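PDB 3KZG: arginine 3rd transport system periplasmic binding protein from Legionella pneumophila subsp. pneumophila str. Philadelphia 1, which probably binds arginine in the periplasm as the solute-binding component of an amino-acid uptake system. Local coordinates for residues N4-S10 / E63-A69; E36-R40 / E214-T220; L144-S148 / K178-L182. One frame throughout, in Å; residues are numbered along the deposited sequence.

Overall arrangement
The three contacts sample both lobes of a periplasmic binding protein. Interactions 1 and 2 belong to the lobe built round the sheet of strand 4-13, and their centres lie about 19 Å apart; they touch where Leu5 and Ile7 of the strand pack on Cys38 of helix 29-40. Interaction 3 sits in the other lobe, on the five-stranded sheet that ends in strand 180-188, its centre about 30 Å and about 36 Å from those of interactions 1 and 2. Along the chain, the segments of interactions 1 and 2 alternate (4-10, 36-40, 63-69, 214-220), with interaction 3 between the last two. The chain thus returns to its first lobe after building the second, as expected for this family.

Interaction 1 of 3, residues N4-S10 / E63-A69; sequences NLTIGTS and EVDLVIA
Parallel pairing in the sheet of the first lobe joins 4-10 to 63-69, with Ile7 bridged to Leu66 and Gly8 to Val67. Gly8 uses both its backbone polar atoms: its N donates to Leu66 O (2.9 Å, 169° at the hydrogen), and its O receives Ile68 N at 3.1 Å, nearly along the C=O axis. Upstream the pattern changes, because Asp65 precedes the bridged pair and supplies a side chain as well as an amide. Asp65 OD2 accepts from Thr6 N at 2.9 Å, on the anti side of the carboxylate and slightly out of its plane, while Asp65 N returns a bond to Thr6 O (2.7 Å). Asp65 thus holds both the N-H and the C=O of Thr6, and Leu66 N adds a weak bond to the same carbonyl oxygen.

The connection from strand 44-50 through helix 55-60 to 66-67 is a beta-alpha-beta crossover, a unit common in the lobes of periplasmic binding proteins; strand 44-50 pairs along the other edge of 4-10. Toward helix 29-40, Ile7 CG2 meets Ile68 CG2 at 3.5 Å, and both side chains also touch Met34. Val67 lies on the opposite face of the sheet, against Leu55 and Leu59 of helix 55-60. Farther along, Thr9 places OG1 anti to its own N (chi1 -174°), from where the hydroxyl donates in the carbonyl plane to Ile68 O (3.0 Å).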
loop_
_atom_site.group_PDB
_atom_site.type_symbol
_atom_site.label_atom_id
_atom_site.label_comp_id
_atom_site.label_asym_id
_atom_site.label_seq_id
_atom_site.Cartn_x
_atom_site.Cartn_y
_atom_site.Cartn_z
ATOM N N ASN A 4 -20.112 -28.958 -8.535
ATOM C CA ASN A 4 -18.971 -29.161 -9.416
ATOM C C ASN A 4 -19.285 -28.496 -10.749
ATOM O O ASN A 4 -20.330 -28.750 -11.351
ATOM C CB ASN A 4 -18.727 -30.661 -9.616
ATOM C CG ASN A 4 -17.406 -30.960 -10.313
ATOM O OD1 ASN A 4 -17.018 -32.120 -10.445
ATOM N ND2 ASN A 4 -16.711 -29.919 -10.762
ATOM N N LEU A 5 -18.377 -27.638 -11.202
ATOM C CA LEU A 5 -18.566 -26.921 -12.453
ATOM C C LEU A 5 -17.654 -27.426 -13.561
ATOM O O LEU A 5 -16.554 -27.916 -13.308
ATOM C CB LEU A 5 -18.321 -25.425 -12.240
ATOM C CG LEU A 5 -19.217 -24.698 -11.230
ATOM C CD1 LEU A 5 -18.721 -23.269 -11.036
ATOM C CD2 LEU A 5 -20.657 -24.708 -11.721
ATOM N N THR A 6 -18.134 -27.300 -14.794
ATOM C CA THR A 6 -17.389 -27.705 -15.976
ATOM C C THR A 6 -17.149 -26.439 -16.792
ATOM O O THR A 6 -18.087 -25.849 -17.328
ATOM C CB THR A 6 -18.196 -28.727 -16.815
ATOM O OG1 THR A 6 -18.363 -29.936 -16.059
ATOM C CG2 THR A 6 -17.480 -29.040 -18.124
ATOM N N ILE A 7 -15.891 -26.017 -16.874
ATOM C CA ILE A 7 -15.555 -24.808 -17.610
ATOM C C ILE A 7 -14.849 -25.088 -18.929
ATOM O O ILE A 7 -13.873 -25.826 -18.983
ATOM C CB ILE A 7 -14.643 -23.868 -16.780
ATOM C CG1 ILE A 7 -15.291 -23.547 -15.432
ATOM C CG2 ILE A 7 -14.392 -22.577 -17.550
ATOM C CD1 ILE A 7 -15.181 -24.656 -14.424
ATOM N N GLY A 8 -15.356 -24.482 -19.993
ATOM C CA GLY A 8 -14.742 -24.649 -21.292
ATOM C C GLY A 8 -13.726 -23.541 -21.494
ATOM O O GLY A 8 -13.977 -22.393 -21.126
ATOM N N THR A 9 -12.572 -23.890 -22.056
ATOM C CA THR A 9 -11.507 -22.924 -22.328
ATOM C C THR A 9 -10.862 -23.347 -23.643
ATOM O O THR A 9 -10.989 -24.503 -24.044
ATOM C CB THR A 9 -10.448 -22.928 -21.204
ATOM O OG1 THR A 9 -9.496 -21.881 -21.439
ATOM C CG2 THR A 9 -9.728 -24.267 -21.150
ATOM N N SER A 10 -10.183 -22.429 -24.327
ATOM C CA SER A 10 -9.566 -22.781 -25.602
ATOM C C SER A 10 -8.376 -23.709 -25.408
ATOM O O SER A 10 -7.920 -23.928 -24.283
ATOM C CB SER A 10 -9.128 -21.528 -26.362
ATOM O OG SER A 10 -8.052 -20.890 -25.714
ATOM N N GLU A 63 -22.721 -28.038 -22.786
ATOM C CA GLU A 63 -21.662 -29.039 -22.672
ATOM C C GLU A 63 -20.787 -28.603 -21.497
ATOM O O GLU A 63 -20.105 -29.413 -20.865
ATOM C CB GLU A 63 -20.815 -29.082 -23.950
ATOM C CG GLU A 63 -21.558 -29.540 -25.199
ATOM C CD GLU A 63 -20.654 -29.601 -26.422
ATOM O OE1 GLU A 63 -19.615 -30.292 -26.363
ATOM O OE2 GLU A 63 -20.981 -28.963 -27.443
ATOM N N VAL A 64 -20.818 -27.302 -21.223
ATOM C CA VAL A 64 -20.059 -26.708 -20.132
ATOM C C VAL A 64 -20.927 -25.669 -19.430
ATOM O O VAL A 64 -21.841 -25.103 -20.027
ATOM C CB VAL A 64 -18.789 -26.018 -20.645
ATOM C CG1 VAL A 64 -17.890 -27.040 -21.323
ATOM C CG2 VAL A 64 -19.158 -24.906 -21.607
ATOM N N ASP A 65 -20.634 -25.413 -18.161
ATOM C CA ASP A 65 -21.408 -24.443 -17.392
ATOM C C ASP A 65 -20.984 -23.008 -17.662
ATOM O O ASP A 65 -21.815 -22.098 -17.698
ATOM C CB ASP A 65 -21.262 -24.741 -15.903
ATOM C CG ASP A 65 -21.766 -26.111 -15.546
ATOM O OD1 ASP A 65 -22.939 -26.391 -15.860
ATOM O OD2 ASP A 65 -20.999 -26.903 -14.958
ATOM N N LEU A 66 -19.686 -22.816 -17.853
ATOM C CA LEU A 66 -19.129 -21.494 -18.096
ATOM C C LEU A 66 -17.995 -21.572 -19.108
ATOM O O LEU A 66 -17.514 -22.654 -19.434
ATOM C CB LEU A 66 -18.587 -20.917 -16.785
ATOM C CG LEU A 66 -19.583 -20.743 -15.640
ATOM C CD1 LEU A 66 -18.835 -20.492 -14.343
ATOM C CD2 LEU A 66 -20.537 -19.598 -15.962
ATOM N N VAL A 67 -17.583 -20.410 -19.603
ATOM C CA VAL A 67 -16.479 -20.324 -20.548
ATOM C C VAL A 67 -15.568 -19.163 -20.165
ATOM O O VAL A 67 -16.036 -18.071 -19.836
ATOM C CB VAL A 67 -16.969 -20.101 -21.995
ATOM C CG1 VAL A 67 -15.809 -19.659 -22.874
ATOM C CG2 VAL A 67 -17.568 -21.388 -22.541
ATOM N N ILE A 68 -14.267 -19.430 -20.184
ATOM C CA ILE A 68 -13.251 -18.430 -19.892
ATOM C C ILE A 68 -12.088 -18.711 -20.837
ATOM O O ILE A 68 -11.405 -19.727 -20.726
ATOM C CB ILE A 68 -12.775 -18.490 -18.418
ATOM C CG1 ILE A 68 -11.754 -17.376 -18.164
ATOM C CG2 ILE A 68 -12.199 -19.866 -18.087
ATOM C CD1 ILE A 68 -11.357 -17.217 -16.710
ATOM N N ALA A 69 -11.901 -17.812 -21.792
ATOM C CA ALA A 69 -10.843 -17.938 -22.778
ATOM C C ALA A 69 -10.660 -16.565 -23.389
ATOM O O ALA A 69 -11.088 -16.319 -24.520
ATOM C CB ALA A 69 -11.250 -18.939 -23.843
#

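Interaction 2 of 3, residues E36-R40 / E214-T220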
loop_
_atom_site.group_PDB
_atom_site.type_symbol
_atom_site.label_atom_id
_atom_site.label_comp_id
_atom_site.label_asym_id
_atom_site.label_seq_id
_atom_site.Cartn_x
_atom_site.Cartn_y
_atom_site.Cartn_z
ATOM N N GLU A 36 -9.440 -20.380 -8.829
ATOM C CA GLU A 36 -9.634 -19.653 -7.577
ATOM C C GLU A 36 -11.101 -19.260 -7.346
ATOM O O GLU A 36 -11.602 -19.352 -6.225
ATOM C CB GLU A 36 -8.739 -18.410 -7.569
ATOM C CG GLU A 36 -8.855 -17.533 -6.345
ATOM C CD GLU A 36 -8.583 -18.273 -5.056
ATOM O OE1 GLU A 36 -7.839 -19.275 -5.091
ATOM O OE2 GLU A 36 -9.102 -17.841 -4.005
ATOM N N ILE A 37 -11.783 -18.827 -8.403
ATOM C CA ILE A 37 -13.188 -18.443 -8.295
ATOM C C ILE A 37 -14.046 -19.635 -7.850
ATOM O O ILE A 37 -14.974 -19.480 -7.050
ATOM C CB ILE A 37 -13.726 -17.903 -9.644
ATOM C CG1 ILE A 37 -13.064 -16.558 -9.965
ATOM C CG2 ILE A 37 -15.241 -17.753 -9.590
ATOM C CD1 ILE A 37 -13.456 -15.980 -11.301
ATOM N N CYS A 38 -13.731 -20.819 -8.362
ATOM C CA CYS A 38 -14.479 -22.020 -8.006
ATOM C C CYS A 38 -14.319 -22.412 -6.540
ATOM O O CYS A 38 -15.285 -22.835 -5.912
ATOM C CB CYS A 38 -14.075 -23.193 -8.903
ATOM S SG CYS A 38 -14.702 -23.074 -10.585
ATOM N N ARG A 39 -13.120 -22.273 -5.979
ATOM C CA ARG A 39 -12.943 -22.639 -4.576
ATOM C C ARG A 39 -13.731 -21.691 -3.680
ATOM O O ARG A 39 -14.230 -22.087 -2.625
ATOM C CB ARG A 39 -11.463 -22.635 -4.172
ATOM C CG ARG A 39 -10.769 -21.290 -4.216
ATOM C CD ARG A 39 -9.324 -21.419 -3.729
ATOM N NE ARG A 39 -9.236 -21.577 -2.279
ATOM C CZ ARG A 39 -9.416 -20.588 -1.407
ATOM N NH1 ARG A 39 -9.690 -19.363 -1.836
ATOM N NH2 ARG A 39 -9.329 -20.824 -0.105
ATOM N N ARG A 40 -13.842 -20.438 -4.112
ATOM C CA ARG A 40 -14.587 -19.436 -3.363
ATOM C C ARG A 40 -16.074 -19.732 -3.504
ATOM O O ARG A 40 -16.872 -19.371 -2.647
ATOM C CB ARG A 40 -14.250 -18.031 -3.877
ATOM C CG ARG A 40 -12.858 -17.587 -3.455
ATOM C CD ARG A 40 -12.431 -16.278 -4.099
ATOM N NE ARG A 40 -11.064 -15.946 -3.717
ATOM C CZ ARG A 40 -10.732 -15.063 -2.781
ATOM N NH1 ARG A 40 -11.672 -14.398 -2.116
ATOM N NH2 ARG A 40 -9.454 -14.859 -2.497
ATOM N N GLU A 214 -14.546 -9.423 -4.244
ATOM C CA GLU A 214 -13.857 -9.780 -3.004
ATOM C C GLU A 214 -12.392 -10.127 -3.262
ATOM O O GLU A 214 -11.545 -9.951 -2.386
ATOM C CB GLU A 214 -14.583 -10.950 -2.336
ATOM C CG GLU A 214 -16.083 -10.705 -2.247
ATOM C CD GLU A 214 -16.865 -11.879 -1.707
ATOM O OE1 GLU A 214 -16.587 -13.023 -2.113
ATOM O OE2 GLU A 214 -17.776 -11.646 -0.885
HETATM N N MSE A 215 -12.084 -10.624 -4.456
HETATM C CA MSE A 215 -10.696 -10.951 -4.793
HETATM C C MSE A 215 -9.911 -9.672 -5.075
HETATM O O MSE A 215 -8.710 -9.588 -4.814
HETATM C CB MSE A 215 -10.630 -11.853 -6.034
HETATM C CG MSE A 215 -10.933 -13.321 -5.780
HETATM SE SE MSE A 215 -10.895 -14.299 -7.398
HETATM C CE MSE A 215 -8.962 -14.343 -7.640
ATOM N N GLU A 216 -10.591 -8.679 -5.630
ATOM C CA GLU A 216 -9.928 -7.427 -5.933
ATOM C C GLU A 216 -9.706 -6.684 -4.627
ATOM O O GLU A 216 -8.747 -5.930 -4.488
ATOM C CB GLU A 216 -10.776 -6.604 -6.911
ATOM C CG GLU A 216 -11.084 -7.384 -8.182
ATOM C CD GLU A 216 -11.925 -6.625 -9.185
ATOM O OE1 GLU A 216 -12.939 -6.015 -8.795
ATOM O OE2 GLU A 216 -11.576 -6.659 -10.381
ATOM N N ALA A 217 -10.575 -6.935 -3.655
ATOM C CA ALA A 217 -10.466 -6.264 -2.365
ATOM C C ALA A 217 -9.452 -6.874 -1.388
ATOM O O ALA A 217 -8.897 -6.153 -0.565
ATOM C CB ALA A 217 -11.839 -6.184 -1.710
ATOM N N ASP A 218 -9.201 -8.183 -1.466
ATOM C CA ASP A 218 -8.252 -8.800 -0.540
ATOM C C ASP A 218 -6.850 -9.029 -1.099
ATOM O O ASP A 218 -6.029 -9.689 -0.460
ATOM C CB ASP A 218 -8.802 -10.123 0.024
ATOM C CG ASP A 218 -8.998 -11.192 -1.040
ATOM O OD1 ASP A 218 -8.269 -11.186 -2.054
ATOM O OD2 ASP A 218 -9.877 -12.055 -0.848
ATOM N N GLY A 219 -6.573 -8.493 -2.286
ATOM C CA GLY A 219 -5.253 -8.641 -2.874
ATOM C C GLY A 219 -4.978 -9.912 -3.659
ATOM O O GLY A 219 -3.940 -10.029 -4.307
ATOM N N THR A 220 -5.891 -10.870 -3.605
ATOM C CA THR A 220 -5.701 -12.119 -4.333
ATOM C C THR A 220 -5.615 -11.860 -5.839
ATOM O O THR A 220 -4.739 -12.391 -6.522
ATOM C CB THR A 220 -6.850 -13.101 -4.061
ATOM O OG1 THR A 220 -6.993 -13.290 -2.648
ATOM C CG2 THR A 220 -6.553 -14.447 -4.710
HETATM O O HOH W 1 -14.560 -14.732 -2.090
#
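Charge pairing joins Arg40 to Asp218 across the two segments. The arginine approaches end-on, NH1 and NH2 both donating to the single oxygen Asp218 OD2; the NH1 to OD2 distance is 3.2 Å, and the guanidinium and carboxylate planes stand 44° apart. On its own helix the same guanidinium is held from another edge, NE reaching the anti lone pair of Glu36 OE2 at 2.7 Å. That oxygen also receives Arg39 NH1 on its syn side, so Glu36, Arg39, Arg40 and Asp218 form one salt-bridge network, in which the two carboxylates would probably be stabilised as anions. A water extends it, accepting from Arg40 NH1 and donating to Glu214 OE1.

The carboxylate is itself positioned by a turn. Asp218 follows helix 202-217, and its OD1 accepts the backbone N of Thr220 (2.9 Å, 158°) in an Asx turn, with Thr220 OG1 donating to the same oxygen from above the carboxylate plane. Gly219, between them, is the N-cap of helix 220-228, so helix 29-40 is tied to the junction of the two C-terminal helices of the chain.

Apolar packing backs the charges. Selenomethionine Met215 lays CG over one face of the Arg40 guanidinium, offset toward its rim and 3.3 Å from NE. A bend at its last torsion (chi3 75°) turns CE to Glu36 CG at 3.4 Å, while SE meets Ile37 CG1 at 4.0 Å. Ile37 continues this packing onto Ile208 and Leu212 of helix 202-217.

Interaction 3 of 3, residues L144-S148 / K178-L182; sequences LLGLS and KKYKL
Tyr180, at the start of edge strand 180-188 in the second lobe's five-stranded sheet, reaches helix 140-148 with the ring and hydroxyl of its side chain. From CB the chain turns so that CG lies anti to the carbonyl carbon (chi1 -57°), and the ring then runs out toward Leu147 and Leu144. On the way CD1 comes within 4.1 Å of Leu147 CD2, and CE1 closes to 3.9 Å of the same methyl. At the tip, OH lies 4.1 Å from Leu144 CD2; the leucine and tyrosine side chains cross at about a right angle. Over one ring face, near its centre, passes CG of Lys179, whose extended chain brings NZ to 2.8 Å from Ser148 OG. Trp165 of helix 159-166 packs against both Leu144 and Tyr180.

The polar ends of Tyr180 and Lys179 converge on Glu169, which accepts a hydrogen bond from Tyr180 OH and forms a salt bridge with Lys179 NZ. A water hydrogen-bonded to Ser148 OG at 2.7 Å also donates weakly to Tyr180 OH and Leu144 O. Tyr180, a buried residue, thus combines an apolar flank against the helix with a polar tip satisfied by Glu169 and supplemented by the weak water bond.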
loop_
_atom_site.group_PDB
_atom_site.type_symbol
_atom_site.label_atom_id
_atom_site.label_comp_id
_atom_site.label_asym_id
_atom_site.label_seq_id
_atom_site.Cartn_x
_atom_site.Cartn_y
_atom_site.Cartn_z
ATOM N N LEU A 144 0.115 -18.452 -36.561
ATOM C CA LEU A 144 1.523 -18.138 -36.386
ATOM C C LEU A 144 2.359 -18.837 -37.459
ATOM O O LEU A 144 3.394 -18.317 -37.887
ATOM C CB LEU A 144 1.985 -18.537 -34.980
ATOM C CG LEU A 144 1.410 -17.672 -33.853
ATOM C CD1 LEU A 144 1.920 -18.169 -32.508
ATOM C CD2 LEU A 144 1.801 -16.211 -34.070
ATOM N N LEU A 145 1.896 -20.005 -37.901
ATOM C CA LEU A 145 2.587 -20.758 -38.946
ATOM C C LEU A 145 2.431 -19.987 -40.240
ATOM O O LEU A 145 3.377 -19.856 -41.015
ATOM C CB LEU A 145 1.977 -22.154 -39.120
ATOM C CG LEU A 145 2.464 -22.955 -40.337
ATOM C CD1 LEU A 145 3.965 -23.158 -40.260
ATOM C CD2 LEU A 145 1.749 -24.301 -40.396
ATOM N N GLY A 146 1.218 -19.488 -40.466
ATOM C CA GLY A 146 0.944 -18.722 -41.667
ATOM C C GLY A 146 1.842 -17.507 -41.718
ATOM O O GLY A 146 2.398 -17.173 -42.764
ATOM N N LEU A 147 1.991 -16.846 -40.573
ATOM C CA LEU A 147 2.833 -15.664 -40.473
ATOM C C LEU A 147 4.275 -16.030 -40.832
ATOM O O LEU A 147 4.907 -15.358 -41.647
ATOM C CB LEU A 147 2.774 -15.097 -39.053
ATOM C CG LEU A 147 3.594 -13.831 -38.774
ATOM C CD1 LEU A 147 3.110 -12.709 -39.676
ATOM C CD2 LEU A 147 3.461 -13.434 -37.296
ATOM N N SER A 148 4.782 -17.096 -40.217
ATOM C CA SER A 148 6.142 -17.567 -40.464
ATOM C C SER A 148 6.356 -17.895 -41.936
ATOM O O SER A 148 7.396 -17.565 -42.501
ATOM C CB SER A 148 6.439 -18.822 -39.638
ATOM O OG SER A 148 6.454 -18.546 -38.255
ATOM N N LYS A 178 15.180 -11.833 -31.475
ATOM C CA LYS A 178 13.754 -12.120 -31.522
ATOM C C LYS A 178 13.269 -12.550 -32.901
ATOM O O LYS A 178 13.892 -12.244 -33.916
ATOM C CB LYS A 178 12.960 -10.891 -31.070
ATOM C CG LYS A 178 13.217 -10.482 -29.634
ATOM C CD LYS A 178 12.347 -9.304 -29.227
ATOM C CE LYS A 178 12.596 -8.921 -27.778
ATOM N NZ LYS A 178 11.760 -7.769 -27.342
ATOM N N LYS A 179 12.147 -13.265 -32.922
ATOM C CA LYS A 179 11.541 -13.721 -34.166
ATOM C C LYS A 179 10.387 -12.790 -34.517
ATOM O O LYS A 179 10.039 -12.626 -35.690
ATOM C CB LYS A 179 11.006 -15.149 -34.022
ATOM C CG LYS A 179 10.172 -15.616 -35.219
ATOM C CD LYS A 179 9.588 -17.004 -35.005
ATOM C CE LYS A 179 8.739 -17.441 -36.200
ATOM N NZ LYS A 179 8.220 -18.836 -36.045
ATOM N N TYR A 180 9.808 -12.173 -33.491
ATOM C CA TYR A 180 8.679 -11.264 -33.674
ATOM C C TYR A 180 8.969 -9.831 -33.240
ATOM O O TYR A 180 9.938 -9.561 -32.528
ATOM C CB TYR A 180 7.470 -11.770 -32.874
ATOM C CG TYR A 180 7.036 -13.174 -33.212
ATOM C CD1 TYR A 180 6.431 -13.465 -34.437
ATOM C CD2 TYR A 180 7.236 -14.218 -32.310
ATOM C CE1 TYR A 180 6.036 -14.766 -34.754
ATOM C CE2 TYR A 180 6.849 -15.518 -32.614
ATOM C CZ TYR A 180 6.248 -15.786 -33.837
ATOM O OH TYR A 180 5.850 -17.075 -34.130
ATOM N N LYS A 181 8.107 -8.921 -33.684
ATOM C CA LYS A 181 8.183 -7.510 -33.322
ATOM C C LYS A 181 6.754 -6.962 -33.356
ATOM O O LYS A 181 5.946 -7.353 -34.207
ATOM C CB LYS A 181 9.083 -6.714 -34.283
ATOM C CG LYS A 181 8.592 -6.617 -35.717
ATOM C CD LYS A 181 9.447 -5.634 -36.510
ATOM C CE LYS A 181 9.075 -5.619 -37.980
ATOM N NZ LYS A 181 9.941 -4.689 -38.760
ATOM N N LEU A 182 6.443 -6.073 -32.419
ATOM C CA LEU A 182 5.115 -5.481 -32.334
ATOM C C LEU A 182 5.018 -4.257 -33.233
ATOM O O LEU A 182 5.974 -3.491 -33.369
ATOM C CB LEU A 182 4.807 -5.079 -30.889
ATOM C CG LEU A 182 5.081 -6.102 -29.785
ATOM C CD1 LEU A 182 4.588 -5.543 -28.456
ATOM C CD2 LEU A 182 4.391 -7.423 -30.099
HETATM O O HOH W 2 5.298 -19.732 -36.129
#